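Local coordinates for protein PT26-6P (Thermococcus sp., PDB 2WB7) that is of unknown function but is encoded by a mobile extrachromosomal element of a euryarchaeon and folds into three domains with novel folds, at residues A20-A23 / A24-A27; G293-P297 / A298-I302. One frame throughout, in Å; residues are numbered along the deposited sequence.

Contact 1: residues A20-A23 / A24-A27; sequences ATQA and AHKA
The imidazole of His25 takes the side-chain amide of Gln22 at its edge. CD of the glutamine lies in the ring plane, and NE2 stands near that plane, 3.4 Å from ND1 of His25. The amide is not coplanar with the ring. The two planes are turned 46° apart, and the side chains cross at a slant. Gln22 reaches the ring because its chain folds over at chi2 (-28°). Thr21 approaches the same ring from one turn earlier. Its methyl CG2 lies anti to the backbone N and comes to 3.7 Å from His25 CE1. The two side chains run alongside each other and point the same way. The His25 ring also meets Phe337 of strand 336-343, edge-to-face. With an alanine in place of His25, the Gln22 amide and the Thr21 methyl would probably lose the ring they rest against, and Phe337 its edge-to-face partner.

The backbone holds these side chains in step. His25 N donates to Thr21 O at 3.0 Å, nearly straight on to the carbonyl. Ala24 N reaches Ala20 O in the same manner at 2.8 Å. Lys26 N bonds to Gln22 O at 2.9 Å, with the donor tilted 25° from the carbonyl plane. Ala27 N closes the set on Ala23 O. Ala24 and Ala27 both rest on Ile269 of strand 266-272, and Ala24 also touches Leu287 and Phe337. These i to i+4 bonds are those of an alpha-helix, here helix 21-34, laid with one side against a beta-sheet.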
loop_
_atom_site.group_PDB
_atom_site.type_symbol
_atom_site.label_atom_id
_atom_site.label_comp_id
_atom_site.label_asym_id
_atom_site.label_seq_id
_atom_site.Cartn_x
_atom_site.Cartn_y
_atom_site.Cartn_z
ATOM N N ALA A 20 2.487 19.479 -4.533
ATOM C CA ALA A 20 2.053 18.099 -4.284
ATOM C C ALA A 20 1.048 17.938 -3.136
ATOM O O ALA A 20 0.332 16.933 -3.060
ATOM C CB ALA A 20 3.272 17.209 -4.041
ATOM N N THR A 21 0.992 18.935 -2.259
ATOM C CA THR A 21 0.199 18.855 -1.026
ATOM C C THR A 21 -1.272 18.436 -1.202
ATOM O O THR A 21 -1.658 17.353 -0.778
ATOM C CB THR A 21 0.279 20.163 -0.236
ATOM O OG1 THR A 21 1.552 20.777 -0.474
ATOM C CG2 THR A 21 0.136 19.885 1.249
ATOM N N GLN A 22 -2.087 19.277 -1.820
ATOM C CA GLN A 22 -3.496 18.937 -1.927
ATOM C C GLN A 22 -3.747 17.649 -2.698
ATOM O O GLN A 22 -4.671 16.898 -2.353
ATOM C CB GLN A 22 -4.332 20.082 -2.495
ATOM C CG GLN A 22 -4.619 21.195 -1.475
ATOM C CD GLN A 22 -4.657 20.714 0.004
ATOM O OE1 GLN A 22 -5.660 20.144 0.490
ATOM N NE2 GLN A 22 -3.561 20.984 0.730
ATOM N N ALA A 23 -2.960 17.382 -3.743
ATOM C CA ALA A 23 -3.117 16.098 -4.454
ATOM C C ALA A 23 -2.780 14.915 -3.540
ATOM O O ALA A 23 -3.461 13.895 -3.555
ATOM C CB ALA A 23 -2.281 16.053 -5.719
ATOM N N ALA A 24 -1.726 15.056 -2.747
ATOM C CA ALA A 24 -1.391 14.051 -1.746
ATOM C C ALA A 24 -2.552 13.775 -0.786
ATOM O O ALA A 24 -2.918 12.617 -0.552
ATOM C CB ALA A 24 -0.140 14.462 -0.964
ATOM N N HIS A 25 -3.119 14.844 -0.227
ATOM C CA HIS A 25 -4.236 14.717 0.699
ATOM C C HIS A 25 -5.387 13.981 0.025
ATOM O O HIS A 25 -5.903 12.995 0.562
ATOM C CB HIS A 25 -4.654 16.086 1.237
ATOM C CG HIS A 25 -3.717 16.627 2.268
ATOM N ND1 HIS A 25 -3.262 17.927 2.254
ATOM C CD2 HIS A 25 -3.130 16.035 3.340
ATOM C CE1 HIS A 25 -2.443 18.119 3.278
ATOM N NE2 HIS A 25 -2.347 16.987 3.953
ATOM N N LYS A 26 -5.742 14.433 -1.176
ATOM C CA LYS A 26 -6.763 13.784 -1.997
ATOM C C LYS A 26 -6.523 12.294 -2.132
ATOM O O LYS A 26 -7.432 11.497 -1.924
ATOM C CB LYS A 26 -6.778 14.394 -3.398
ATOM C CG LYS A 26 -7.604 15.631 -3.516
ATOM C CD LYS A 26 -9.051 15.221 -3.468
ATOM C CE LYS A 26 -9.335 14.278 -4.605
ATOM N NZ LYS A 26 -8.980 14.956 -5.872
ATOM N N ALA A 27 -5.297 11.925 -2.502
ATOM C CA ALA A 27 -4.952 10.540 -2.726
ATOM C C ALA A 27 -5.183 9.767 -1.442
ATOM O O ALA A 27 -5.752 8.672 -1.452
ATOM C CB ALA A 27 -3.512 10.437 -3.158
#

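Contact 2: residues G293-P297 / A298-I302; sequences GYFQP and ANPKI
Phe295 and Pro300 make the main apolar contact here. Pro300 CG lies over one face of the Phe295 ring, 4.0 Å from Phe295 CG. Tyr294 CD2 sits over the centre of the opposite face, so the ring is covered on both sides. Pro300 CD also touches Phe295 CB at 3.6 Å. The side chains of Phe295 and Pro300 cross at about a right angle. Phe295 CB points toward the following segment, and with CG anti to the carbonyl carbon (chi1 -65°) the ring lies by Pro300. CE1 of Phe295 is 4.1 Å from CD1 of Ile302, whose side chain crosses that of Phe295 obliquely. Ala298 adds a looser contact, its CB 4.3 Å from Phe295 CB.

Polar contacts are few. Residues 295-298 form a type VIa beta-turn with cis Pro297 at its third position. Phe295 O and Ala298 N lie 2.7 Å apart across it. Gln296 CA makes a CA-H...O contact with Ala298 O at 3.4 Å.

The segment leads from the loop after strand 281-290 into strand 301-314. Phe295, Pro300 and Ile302 lean on strand 350-364, the partner of 301-314 in the eight-stranded sheet, through Val363 and Ala361. Phe295 and Pro300 also touch Val127, and Pro297 and Ala298 touch Val125, so the loop packs against strand 120-129 of a separate sheet.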
loop_
_atom_site.group_PDB
_atom_site.type_symbol
_atom_site.label_atom_id
_atom_site.label_comp_id
_atom_site.label_asym_id
_atom_site.label_seq_id
_atom_site.Cartn_x
_atom_site.Cartn_y
_atom_site.Cartn_z
ATOM N N GLY A 293 -10.531 6.817 11.868
ATOM C CA GLY A 293 -11.603 6.077 12.536
ATOM C C GLY A 293 -11.773 4.681 11.979
ATOM O O GLY A 293 -12.887 4.217 11.753
ATOM N N TYR A 294 -10.662 4.001 11.754
ATOM C CA TYR A 294 -10.737 2.631 11.322
ATOM C C TYR A 294 -10.965 1.775 12.545
ATOM O O TYR A 294 -11.443 0.653 12.436
ATOM C CB TYR A 294 -9.448 2.209 10.636
ATOM C CG TYR A 294 -9.394 0.740 10.353
ATOM C CD1 TYR A 294 -10.199 0.176 9.375
ATOM C CD2 TYR A 294 -8.547 -0.092 11.073
ATOM C CE1 TYR A 294 -10.161 -1.180 9.115
ATOM C CE2 TYR A 294 -8.503 -1.450 10.820
ATOM C CZ TYR A 294 -9.314 -1.983 9.838
ATOM O OH TYR A 294 -9.277 -3.324 9.569
ATOM N N PHE A 295 -10.627 2.318 13.709
ATOM C CA PHE A 295 -10.767 1.597 14.973
ATOM C C PHE A 295 -12.071 1.924 15.693
ATOM O O PHE A 295 -12.355 1.356 16.739
ATOM C CB PHE A 295 -9.596 1.908 15.895
ATOM C CG PHE A 295 -8.267 1.422 15.383
ATOM C CD1 PHE A 295 -7.402 2.276 14.708
ATOM C CD2 PHE A 295 -7.876 0.114 15.587
ATOM C CE1 PHE A 295 -6.177 1.826 14.234
ATOM C CE2 PHE A 295 -6.646 -0.342 15.123
ATOM C CZ PHE A 295 -5.798 0.515 14.445
ATOM N N GLN A 296 -12.850 2.854 15.142
ATOM C CA GLN A 296 -14.196 3.135 15.639
ATOM C C GLN A 296 -14.881 1.815 15.950
ATOM O O GLN A 296 -14.829 0.913 15.129
ATOM C CB GLN A 296 -15.002 3.849 14.549
ATOM C CG GLN A 296 -14.755 5.341 14.442
ATOM C CD GLN A 296 -14.818 6.002 15.808
ATOM O OE1 GLN A 296 -13.816 6.071 16.531
ATOM N NE2 GLN A 296 -16.005 6.482 16.179
ATOM N N PRO A 297 -15.548 1.688 17.115
ATOM C CA PRO A 297 -15.796 2.650 18.193
ATOM C C PRO A 297 -14.607 2.814 19.127
ATOM O O PRO A 297 -14.599 3.722 19.955
ATOM C CB PRO A 297 -16.967 2.033 18.967
ATOM C CG PRO A 297 -17.261 0.715 18.334
ATOM C CD PRO A 297 -16.179 0.387 17.382
ATOM N N ALA A 298 -13.616 1.938 19.028
ATOM C CA ALA A 298 -12.383 2.148 19.781
ATOM C C ALA A 298 -11.708 3.424 19.280
ATOM O O ALA A 298 -12.009 3.915 18.171
ATOM C CB ALA A 298 -11.443 0.947 19.641
ATOM N N ASN A 299 -10.779 3.943 20.080
ATOM C CA ASN A 299 -10.041 5.130 19.687
ATOM C C ASN A 299 -8.616 5.219 20.225
ATOM O O ASN A 299 -8.271 6.181 20.904
ATOM C CB ASN A 299 -10.814 6.368 20.101
ATOM C CG ASN A 299 -10.199 7.627 19.544
ATOM O OD1 ASN A 299 -9.729 7.644 18.401
ATOM N ND2 ASN A 299 -10.177 8.689 20.351
ATOM N N PRO A 300 -7.778 4.233 19.888
ATOM C CA PRO A 300 -6.433 4.159 20.436
ATOM C C PRO A 300 -5.568 5.285 19.884
ATOM O O PRO A 300 -5.792 5.727 18.761
ATOM C CB PRO A 300 -5.914 2.818 19.911
ATOM C CG PRO A 300 -7.011 2.259 19.045
ATOM C CD PRO A 300 -7.943 3.341 18.734
ATOM N N LYS A 301 -4.596 5.749 20.664
ATOM C CA LYS A 301 -3.579 6.657 20.144
ATOM C C LYS A 301 -2.635 5.810 19.305
ATOM O O LYS A 301 -2.503 4.614 19.532
ATOM C CB LYS A 301 -2.784 7.301 21.283
ATOM C CG LYS A 301 -2.018 6.245 22.088
ATOM C CD LYS A 301 -0.799 6.771 22.889
ATOM C CE LYS A 301 0.316 5.680 22.969
ATOM N NZ LYS A 301 1.111 5.727 24.243
ATOM N N ILE A 302 -1.973 6.428 18.339
ATOM C CA ILE A 302 -0.945 5.745 17.545
ATOM C C ILE A 302 0.324 6.612 17.519
ATOM O O ILE A 302 0.212 7.816 17.333
ATOM C CB ILE A 302 -1.448 5.560 16.111
ATOM C CG1 ILE A 302 -2.822 4.883 16.121
ATOM C CG2 ILE A 302 -0.443 4.788 15.277
ATOM C CD1 ILE A 302 -3.425 4.755 14.736
#

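Overall arrangement
Contact 1 comes first along the chain and closes well before contact 2 opens. Their centres are 24 Å apart, and their nearest atoms stay about 14 Å from each other, so they do not touch. They share the antiparallel eight-stranded sheet. In contact 1, helix 21-34 packs on strands 266-272, 281-290 and 336-343. In contact 2, residues 293-302 join strand 281-290 to strand 301-314, which lies near the opposite edge of the sheet, next to the outermost strand 319-331. Strand 281-290, on which that helix rests, runs on into the loop of contact 2. Contact 1 adds an N-terminal helix to this sheet, while contact 2 joins the second immunoglobulin-like domain to the sheet holding strands 66-75 and 120-129.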